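Dermonecrotic toxin (Pasteurella multocida, PDB 2EBF) induces bone resorption and acts as a potent mitogen, a dermonecrotic toxin associated with the severe progressive form of atrophic rhinitis in pigs. Local coordinates at residues M615-V629 and A682-I696. Residues are numbered along the deposited sequence; the frame is centred on the assembly and turned at random.
Sequences MNSLVCMEAGSCDSV and ASHLQFVHDQLDTTI. With 2PO (phosphonate), chain D.
Val619 meets three residues of 682-696 with one short branched side chain. Its CB lies 3.9 Å from the carbonyl O of Ala682. With CG1 anti to the backbone N (chi1 167°), that methyl reaches Thr695 CB at 3.7 Å, while CG2 packs 3.8 Å from Ile696 CG1. Valine suits this place because both its methyls touch Thr695, and CG2 also reaches Ile696. At the polar end, a water links Asn616 OD1 and Thr695 OG1, which are close but too far apart to bond directly, while Asn616 ND2 is held by the backbone O of Asp612.

Just beyond, Cys620 N donates to Ala682 O over 3.0 Å in a nearly straight bond (N-H...O 165°), and the small Ala682 lets the chains lie this close. Both segments belong to the C3 domain of the toxin's C-terminal region, where 682-696 links two strands of an antiparallel sheet. This region contains a thiol-protease-like catalytic triad, whose members are probably Cys626, His666 and Asp681. Here, however, Cys626 SG is joined to Cys620 SG in a 2.0 Å disulfide, so its thiol is not available. Cys626 CB rests 3.7 Å from Ser683 CB, a side chain slim enough to fit against the disulfide and also touch His666; Asp681 OD1 accepts from Ser683 N.

Farther along, Met621 CB lies 3.6 Å from Leu685 CB, and another water bridges the backbone carbonyls of these two residues. Within the loop that the disulfide closes, the chain reverses in a type II turn from Glu622 to Ser625. Gly624 fits its third position, where at phi 90° a CB would press on the preceding carbonyl O. Past the turn, Asp627 N donates to O1P of the bound phosphonate at 2.9 Å.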
ATOM      1  N   MET A 615     -22.580  18.525  42.835  1.00 31.27           N
ATOM      2  CA  MET A 615     -22.728  17.757  41.586  1.00 31.10           C
ATOM      3  C   MET A 615     -24.126  17.199  41.410  1.00 30.74           C
ATOM      4  O   MET A 615     -24.666  17.194  40.302  1.00 30.12           O
ATOM      5  CB  MET A 615     -21.775  16.575  41.528  1.00 31.55           C
ATOM      6  CG  MET A 615     -20.428  16.903  41.003  1.00 33.52           C
ATOM      7  SD  MET A 615     -20.415  17.678  39.368  1.00 33.06           S
ATOM      8  CE  MET A 615     -18.644  17.813  39.318  1.00 33.04           C
ATOM      9  N   ASN A 616     -24.693  16.691  42.496  1.00 30.19           N
ATOM     10  CA  ASN A 616     -26.039  16.160  42.429  1.00 30.12           C
ATOM     11  C   ASN A 616     -27.092  17.231  42.218  1.00 30.08           C
ATOM     12  O   ASN A 616     -28.096  16.983  41.558  1.00 29.92           O
ATOM     13  CB  ASN A 616     -26.330  15.276  43.630  1.00 30.25           C
ATOM     14  CG  ASN A 616     -25.710  13.908  43.479  1.00 30.47           C
ATOM     15  OD1 ASN A 616     -26.342  12.990  42.952  1.00 31.59           O
ATOM     16  ND2 ASN A 616     -24.446  13.773  43.876  1.00 30.01           N
ATOM     17  N   SER A 617     -26.851  18.426  42.754  1.00 30.34           N
ATOM     18  CA  SER A 617     -27.723  19.578  42.497  1.00 31.00           C
ATOM     19  C   SER A 617     -27.787  19.923  41.013  1.00 30.47           C
ATOM     20  O   SER A 617     -28.772  20.487  40.546  1.00 30.14           O
ATOM     21  CB  SER A 617     -27.238  20.807  43.257  1.00 30.85           C
ATOM     22  OG  SER A 617     -27.480  20.669  44.646  1.00 35.00           O
ATOM     23  N   LEU A 618     -26.731  19.577  40.282  1.00 30.52           N
ATOM     24  CA  LEU A 618     -26.599  19.927  38.866  1.00 30.64           C
ATOM     25  C   LEU A 618     -27.324  18.963  37.941  1.00 30.87           C
ATOM     26  O   LEU A 618     -27.520  19.256  36.754  1.00 30.67           O
ATOM     27  CB  LEU A 618     -25.120  19.974  38.479  1.00 30.50           C
ATOM     28  CG  LEU A 618     -24.301  21.086  39.129  1.00 29.84           C
ATOM     29  CD1 LEU A 618     -22.861  20.975  38.709  1.00 29.29           C
ATOM     30  CD2 LEU A 618     -24.879  22.461  38.789  1.00 30.36           C
ATOM     31  N   VAL A 619     -27.707  17.811  38.485  1.00 31.17           N
ATOM     32  CA  VAL A 619     -28.321  16.746  37.702  1.00 31.57           C
ATOM     33  C   VAL A 619     -29.563  17.237  36.947  1.00 32.52           C
ATOM     34  O   VAL A 619     -30.453  17.846  37.528  1.00 31.79           O
ATOM     35  CB  VAL A 619     -28.651  15.532  38.590  1.00 31.37           C
ATOM     36  CG1 VAL A 619     -29.566  14.563  37.870  1.00 31.22           C
ATOM     37  CG2 VAL A 619     -27.362  14.848  39.020  1.00 30.73           C
ATOM     38  N   CYS A 620     -29.588  16.972  35.644  1.00 34.27           N
ATOM     39  CA  CYS A 620     -30.686  17.369  34.777  1.00 35.61           C
ATOM     40  C   CYS A 620     -31.173  16.144  34.004  1.00 36.55           C
ATOM     41  O   CYS A 620     -30.367  15.327  33.569  1.00 36.17           O
ATOM     42  CB  CYS A 620     -30.184  18.450  33.818  1.00 35.72           C
ATOM     43  SG  CYS A 620     -31.419  19.128  32.720  1.00 37.14           S
ATOM     44  N   MET A 621     -32.485  15.998  33.833  1.00 37.66           N
ATOM     45  CA  MET A 621     -32.994  14.838  33.090  1.00 39.67           C
ATOM     46  C   MET A 621     -34.166  15.110  32.145  1.00 39.44           C
ATOM     47  O   MET A 621     -34.729  14.177  31.564  1.00 39.42           O
ATOM     48  CB  MET A 621     -33.277  13.652  34.022  1.00 39.74           C
ATOM     49  CG  MET A 621     -34.273  13.889  35.131  1.00 41.39           C
ATOM     50  SD  MET A 621     -33.814  12.904  36.583  1.00 43.79           S
ATOM     51  CE  MET A 621     -33.133  14.174  37.643  1.00 44.91           C
ATOM     52  N   GLU A 622     -34.522  16.382  31.988  1.00 39.68           N
ATOM     53  CA  GLU A 622     -35.521  16.767  31.003  1.00 40.24           C
ATOM     54  C   GLU A 622     -34.844  17.159  29.699  1.00 40.04           C
ATOM     55  O   GLU A 622     -34.117  18.160  29.635  1.00 39.49           O
ATOM     56  CB  GLU A 622     -36.413  17.897  31.513  1.00 40.54           C
ATOM     57  CG  GLU A 622     -37.431  18.365  30.472  1.00 43.13           C
ATOM     58  CD  GLU A 622     -38.706  18.911  31.080  1.00 46.46           C
ATOM     59  OE1 GLU A 622     -39.714  19.010  30.339  1.00 48.45           O
ATOM     60  OE2 GLU A 622     -38.709  19.237  32.289  1.00 47.71           O
ATOM     61  N   ALA A 623     -35.100  16.348  28.672  1.00 40.04           N
ATOM     62  CA  ALA A 623     -34.556  16.534  27.331  1.00 40.30           C
ATOM     63  C   ALA A 623     -34.693  17.972  26.842  1.00 40.16           C
ATOM     64  O   ALA A 623     -35.777  18.547  26.875  1.00 40.56           O
ATOM     65  CB  ALA A 623     -35.230  15.571  26.359  1.00 40.33           C
ATOM     66  N   GLY A 624     -33.582  18.554  26.415  1.00 40.16           N
ATOM     67  CA  GLY A 624     -33.599  19.900  25.861  1.00 39.97           C
ATOM     68  C   GLY A 624     -33.396  21.043  26.835  1.00 39.96           C
ATOM     69  O   GLY A 624     -33.204  22.182  26.405  1.00 40.09           O
ATOM     70  N   SER A 625     -33.429  20.762  28.140  1.00 39.87           N
ATOM     71  CA  SER A 625     -33.267  21.825  29.141  1.00 39.78           C
ATOM     72  C   SER A 625     -31.951  21.745  29.925  1.00 39.28           C
ATOM     73  O   SER A 625     -31.796  22.393  30.955  1.00 39.07           O
ATOM     74  CB  SER A 625     -34.461  21.853  30.100  1.00 40.25           C
ATOM     75  OG  SER A 625     -34.311  20.890  31.123  1.00 41.98           O
ATOM     76  N   CYS A 626     -31.000  20.966  29.418  1.00 38.73           N
ATOM     77  CA  CYS A 626     -29.756  20.716  30.136  1.00 38.09           C
ATOM     78  C   CYS A 626     -28.531  21.329  29.460  1.00 37.96           C
ATOM     79  O   CYS A 626     -27.401  21.005  29.815  1.00 37.42           O
ATOM     80  CB  CYS A 626     -29.549  19.206  30.299  1.00 38.26           C
ATOM     81  SG  CYS A 626     -30.971  18.266  30.921  1.00 38.29           S
ATOM     82  N   ASP A 627     -28.743  22.226  28.502  1.00 37.97           N
ATOM     83  CA  ASP A 627     -27.633  22.718  27.663  1.00 38.19           C
ATOM     84  C   ASP A 627     -26.515  23.466  28.407  1.00 37.40           C
ATOM     85  O   ASP A 627     -25.381  23.536  27.918  1.00 37.37           O
ATOM     86  CB  ASP A 627     -28.153  23.574  26.507  1.00 38.62           C
ATOM     87  CG  ASP A 627     -28.953  22.776  25.492  1.00 40.48           C
ATOM     88  OD1 ASP A 627     -29.149  21.552  25.669  1.00 41.33           O
ATOM     89  OD2 ASP A 627     -29.389  23.389  24.498  1.00 43.59           O
ATOM     90  N   SER A 628     -26.832  24.012  29.577  1.00 36.70           N
ATOM     91  CA  SER A 628     -25.851  24.789  30.345  1.00 36.31           C
ATOM     92  C   SER A 628     -25.175  23.992  31.471  1.00 35.19           C
ATOM     93  O   SER A 628     -24.417  24.545  32.268  1.00 34.85           O
ATOM     94  CB  SER A 628     -26.493  26.062  30.895  1.00 36.62           C
ATOM     95  OG  SER A 628     -27.368  25.763  31.972  1.00 39.66           O
ATOM     96  N   VAL A 629     -25.434  22.690  31.516  1.00 33.79           N
ATOM     97  CA  VAL A 629     -24.920  21.846  32.594  1.00 33.09           C
ATOM     98  C   VAL A 629     -23.402  21.595  32.566  1.00 32.30           C
ATOM     99  O   VAL A 629     -22.753  21.668  33.615  1.00 31.95           O
ATOM    100  CB  VAL A 629     -25.717  20.513  32.688  1.00 33.18           C
ATOM    101  CG1 VAL A 629     -24.999  19.485  33.580  1.00 33.48           C
ATOM    102  CG2 VAL A 629     -27.127  20.786  33.208  1.00 33.28           C
ATOM    103  N   ALA A 682     -23.802  14.628  34.040  1.00 24.25           N
ATOM    104  CA  ALA A 682     -24.909  14.794  34.969  1.00 25.24           C
ATOM    105  C   ALA A 682     -26.257  15.017  34.267  1.00 25.46           C
ATOM    106  O   ALA A 682     -27.278  15.269  34.921  1.00 25.87           O
ATOM    107  CB  ALA A 682     -24.612  15.939  35.933  1.00 24.95           C
ATOM    108  N   SER A 683     -26.280  14.871  32.951  1.00 26.05           N
ATOM    109  CA  SER A 683     -27.533  15.039  32.216  1.00 27.13           C
ATOM    110  C   SER A 683     -27.881  13.893  31.271  1.00 26.96           C
ATOM    111  O   SER A 683     -28.726  14.050  30.400  1.00 27.83           O
ATOM    112  CB  SER A 683     -27.532  16.383  31.483  1.00 27.31           C
ATOM    113  OG  SER A 683     -26.591  16.369  30.434  1.00 29.55           O
ATOM    114  N   HIS A 684     -27.255  12.734  31.463  1.00 27.06           N
ATOM    115  CA  HIS A 684     -27.471  11.584  30.578  1.00 26.93           C
ATOM    116  C   HIS A 684     -28.855  10.926  30.731  1.00 27.55           C
ATOM    117  O   HIS A 684     -29.285  10.165  29.856  1.00 27.55           O
ATOM    118  CB  HIS A 684     -26.368  10.543  30.784  1.00 26.85           C
ATOM    119  CG  HIS A 684     -26.646   9.586  31.900  1.00 26.21           C
ATOM    120  ND1 HIS A 684     -26.663   9.971  33.224  1.00 27.70           N
ATOM    121  CD2 HIS A 684     -26.921   8.262  31.889  1.00 26.13           C
ATOM    122  CE1 HIS A 684     -26.935   8.919  33.981  1.00 26.26           C
ATOM    123  NE2 HIS A 684     -27.095   7.872  33.195  1.00 26.99           N
ATOM    124  N   LEU A 685     -29.543  11.207  31.837  1.00 28.03           N
ATOM    125  CA  LEU A 685     -30.879  10.628  32.065  1.00 28.57           C
ATOM    126  C   LEU A 685     -31.959  11.278  31.198  1.00 29.32           C
ATOM    127  O   LEU A 685     -33.115  10.845  31.211  1.00 29.30           O
ATOM    128  CB  LEU A 685     -31.269  10.646  33.554  1.00 28.38           C
ATOM    129  CG  LEU A 685     -30.524   9.686  34.495  1.00 27.89           C
ATOM    130  CD1 LEU A 685     -31.185   9.691  35.865  1.00 28.42           C
ATOM    131  CD2 LEU A 685     -30.443   8.253  33.944  1.00 28.12           C
ATOM    132  N   GLN A 686     -31.587  12.304  30.432  1.00 30.12           N
ATOM    133  CA  GLN A 686     -32.505  12.830  29.423  1.00 30.70           C
ATOM    134  C   GLN A 686     -32.733  11.801  28.305  1.00 30.47           C
ATOM    135  O   GLN A 686     -33.683  11.911  27.528  1.00 30.59           O
ATOM    136  CB  GLN A 686     -32.091  14.234  28.921  1.00 30.96           C
ATOM    137  CG  GLN A 686     -30.894  14.324  28.017  1.00 31.64           C
ATOM    138  CD  GLN A 686     -30.350  15.759  27.884  1.00 32.19           C
ATOM    139  OE1 GLN A 686     -29.225  16.051  28.309  1.00 32.36           O
ATOM    140  NE2 GLN A 686     -31.149  16.654  27.301  1.00 30.91           N
ATOM    141  N   PHE A 687     -31.867  10.786  28.263  1.00 30.17           N
ATOM    142  CA  PHE A 687     -31.916   9.729  27.258  1.00 30.31           C
ATOM    143  C   PHE A 687     -32.350   8.429  27.898  1.00 30.40           C
ATOM    144  O   PHE A 687     -32.132   8.211  29.091  1.00 29.78           O
ATOM    145  CB  PHE A 687     -30.548   9.548  26.581  1.00 29.63           C
ATOM    146  CG  PHE A 687     -29.955  10.832  26.095  1.00 29.33           C
ATOM    147  CD1 PHE A 687     -30.602  11.579  25.113  1.00 28.80           C
ATOM    148  CD2 PHE A 687     -28.762  11.306  26.626  1.00 28.54           C
ATOM    149  CE1 PHE A 687     -30.074  12.796  24.674  1.00 29.85           C
ATOM    150  CE2 PHE A 687     -28.226  12.515  26.189  1.00 29.03           C
ATOM    151  CZ  PHE A 687     -28.871  13.254  25.209  1.00 29.02           C
ATOM    152  N   VAL A 688     -32.938   7.560  27.083  1.00 31.17           N
ATOM    153  CA  VAL A 688     -33.487   6.287  27.551  1.00 31.92           C
ATOM    154  C   VAL A 688     -32.441   5.479  28.337  1.00 32.16           C
ATOM    155  O   VAL A 688     -31.262   5.424  27.950  1.00 31.58           O
ATOM    156  CB  VAL A 688     -34.126   5.499  26.370  1.00 32.18           C
ATOM    157  CG1 VAL A 688     -33.069   4.941  25.423  1.00 32.66           C
ATOM    158  CG2 VAL A 688     -35.013   4.412  26.884  1.00 34.14           C
ATOM    159  N   HIS A 689     -32.875   4.872  29.442  1.00 32.08           N
ATOM    160  CA  HIS A 689     -31.956   4.303  30.429  1.00 33.00           C
ATOM    161  C   HIS A 689     -32.618   3.225  31.266  1.00 33.73           C
ATOM    162  O   HIS A 689     -33.853   3.131  31.323  1.00 33.99           O
ATOM    163  CB  HIS A 689     -31.460   5.409  31.370  1.00 32.40           C
ATOM    164  CG  HIS A 689     -32.565   6.170  32.035  1.00 31.58           C
ATOM    165  ND1 HIS A 689     -33.162   5.746  33.206  1.00 31.27           N
ATOM    166  CD2 HIS A 689     -33.196   7.314  31.684  1.00 29.91           C
ATOM    167  CE1 HIS A 689     -34.105   6.604  33.551  1.00 30.88           C
ATOM    168  NE2 HIS A 689     -34.145   7.566  32.647  1.00 31.89           N
ATOM    169  N   ASP A 690     -31.791   2.424  31.935  1.00 34.93           N
ATOM    170  CA  ASP A 690     -32.284   1.461  32.918  1.00 35.91           C
ATOM    171  C   ASP A 690     -33.025   2.200  34.037  1.00 36.62           C
ATOM    172  O   ASP A 690     -32.625   3.301  34.432  1.00 36.18           O
ATOM    173  CB  ASP A 690     -31.122   0.652  33.493  1.00 36.17           C
ATOM    174  CG  ASP A 690     -31.586  -0.580  34.249  1.00 37.31           C
ATOM    175  OD1 ASP A 690     -32.174  -0.427  35.340  1.00 38.19           O
ATOM    176  OD2 ASP A 690     -31.351  -1.698  33.750  1.00 39.25           O
ATOM    177  N   GLN A 691     -34.102   1.593  34.540  1.00 37.69           N
ATOM    178  CA  GLN A 691     -34.976   2.234  35.534  1.00 38.92           C
ATOM    179  C   GLN A 691     -34.278   2.733  36.795  1.00 38.77           C
ATOM    180  O   GLN A 691     -34.636   3.781  37.333  1.00 39.64           O
ATOM    181  CB  GLN A 691     -36.143   1.312  35.924  1.00 39.32           C
ATOM    182  CG  GLN A 691     -37.418   1.556  35.125  1.00 42.27           C
ATOM    183  CD  GLN A 691     -37.891   3.004  35.191  1.00 45.32           C
ATOM    184  OE1 GLN A 691     -37.763   3.755  34.222  1.00 46.71           O
ATOM    185  NE2 GLN A 691     -38.426   3.403  36.345  1.00 46.49           N
ATOM    186  N   LEU A 692     -33.289   1.985  37.267  1.00 38.41           N
ATOM    187  CA  LEU A 692     -32.607   2.354  38.504  1.00 38.13           C
ATOM    188  C   LEU A 692     -31.199   2.921  38.269  1.00 37.04           C
ATOM    189  O   LEU A 692     -30.333   2.837  39.143  1.00 37.10           O
ATOM    190  CB  LEU A 692     -32.596   1.168  39.478  1.00 39.01           C
ATOM    191  CG  LEU A 692     -32.074  -0.204  39.028  1.00 40.85           C
ATOM    192  CD1 LEU A 692     -30.666  -0.442  39.563  1.00 43.00           C
ATOM    193  CD2 LEU A 692     -33.020  -1.304  39.520  1.00 41.90           C
ATOM    194  N   ASP A 693     -30.988   3.517  37.098  1.00 35.69           N
ATOM    195  CA  ASP A 693     -29.661   4.000  36.718  1.00 34.60           C
ATOM    196  C   ASP A 693     -29.218   5.189  37.564  1.00 33.93           C
ATOM    197  O   ASP A 693     -30.044   5.983  38.020  1.00 33.67           O
ATOM    198  CB  ASP A 693     -29.603   4.357  35.228  1.00 34.37           C
ATOM    199  CG  ASP A 693     -28.200   4.246  34.653  1.00 33.41           C
ATOM    200  OD1 ASP A 693     -27.268   3.889  35.400  1.00 33.32           O
ATOM    201  OD2 ASP A 693     -28.020   4.514  33.447  1.00 34.14           O
ATOM    202  N   THR A 694     -27.906   5.276  37.775  1.00 33.27           N
ATOM    203  CA  THR A 694     -27.253   6.409  38.432  1.00 32.80           C
ATOM    204  C   THR A 694     -27.584   7.723  37.698  1.00 31.52           C
ATOM    205  O   THR A 694     -27.807   7.712  36.491  1.00 30.93           O
ATOM    206  CB  THR A 694     -25.713   6.183  38.472  1.00 32.99           C
ATOM    207  OG1 THR A 694     -25.092   7.180  39.285  1.00 36.54           O
ATOM    208  CG2 THR A 694     -25.088   6.230  37.065  1.00 32.98           C
ATOM    209  N   THR A 695     -27.623   8.837  38.430  1.00 30.15           N
ATOM    210  CA  THR A 695     -27.910  10.155  37.845  1.00 29.18           C
ATOM    211  C   THR A 695     -26.704  10.783  37.142  1.00 28.27           C
ATOM    212  O   THR A 695     -26.869  11.608  36.253  1.00 28.24           O
ATOM    213  CB  THR A 695     -28.396  11.160  38.906  1.00 29.21           C
ATOM    214  OG1 THR A 695     -27.488  11.151  40.010  1.00 29.36           O
ATOM    215  CG2 THR A 695     -29.799  10.798  39.395  1.00 29.46           C
ATOM    216  N   ILE A 696     -25.499  10.412  37.559  1.00 27.25           N
ATOM    217  CA  ILE A 696     -24.284  10.981  36.972  1.00 26.57           C
ATOM    218  C   ILE A 696     -23.493   9.866  36.307  1.00 26.23           C
ATOM    219  O   ILE A 696     -23.034   8.929  36.980  1.00 26.39           O
ATOM    220  CB  ILE A 696     -23.393  11.703  38.032  1.00 26.82           C
ATOM    221  CG1 ILE A 696     -24.180  12.804  38.758  1.00 25.82           C
ATOM    222  CG2 ILE A 696     -22.112  12.265  37.388  1.00 26.02           C
ATOM    223  CD1 ILE A 696     -23.524  13.252  40.063  1.00 26.68           C
TER
HETATM  224  P   2PO D1327     -31.337  25.091  28.514  0.50 52.54           P
HETATM  225  O1P 2PO D1327     -31.098  23.724  27.578  0.50 50.29           O
HETATM  226  O2P 2PO D1327     -30.077  26.163  28.784  0.50 51.05           O
HETATM  227  O3P 2PO D1327     -32.852  25.382  29.169  0.50 51.48           O
HETATM  228  O   HOH W   1     -28.621  12.811  41.975  1.00 39.04           O
HETATM  229  O   HOH W   2     -25.034  10.255  41.452  1.00 45.27           O
HETATM  230  O   HOH W   3     -28.776  12.697  34.438  1.00 24.38           O
HETATM  231  O   HOH W   4     -35.694  11.670  31.044  1.00 65.85           O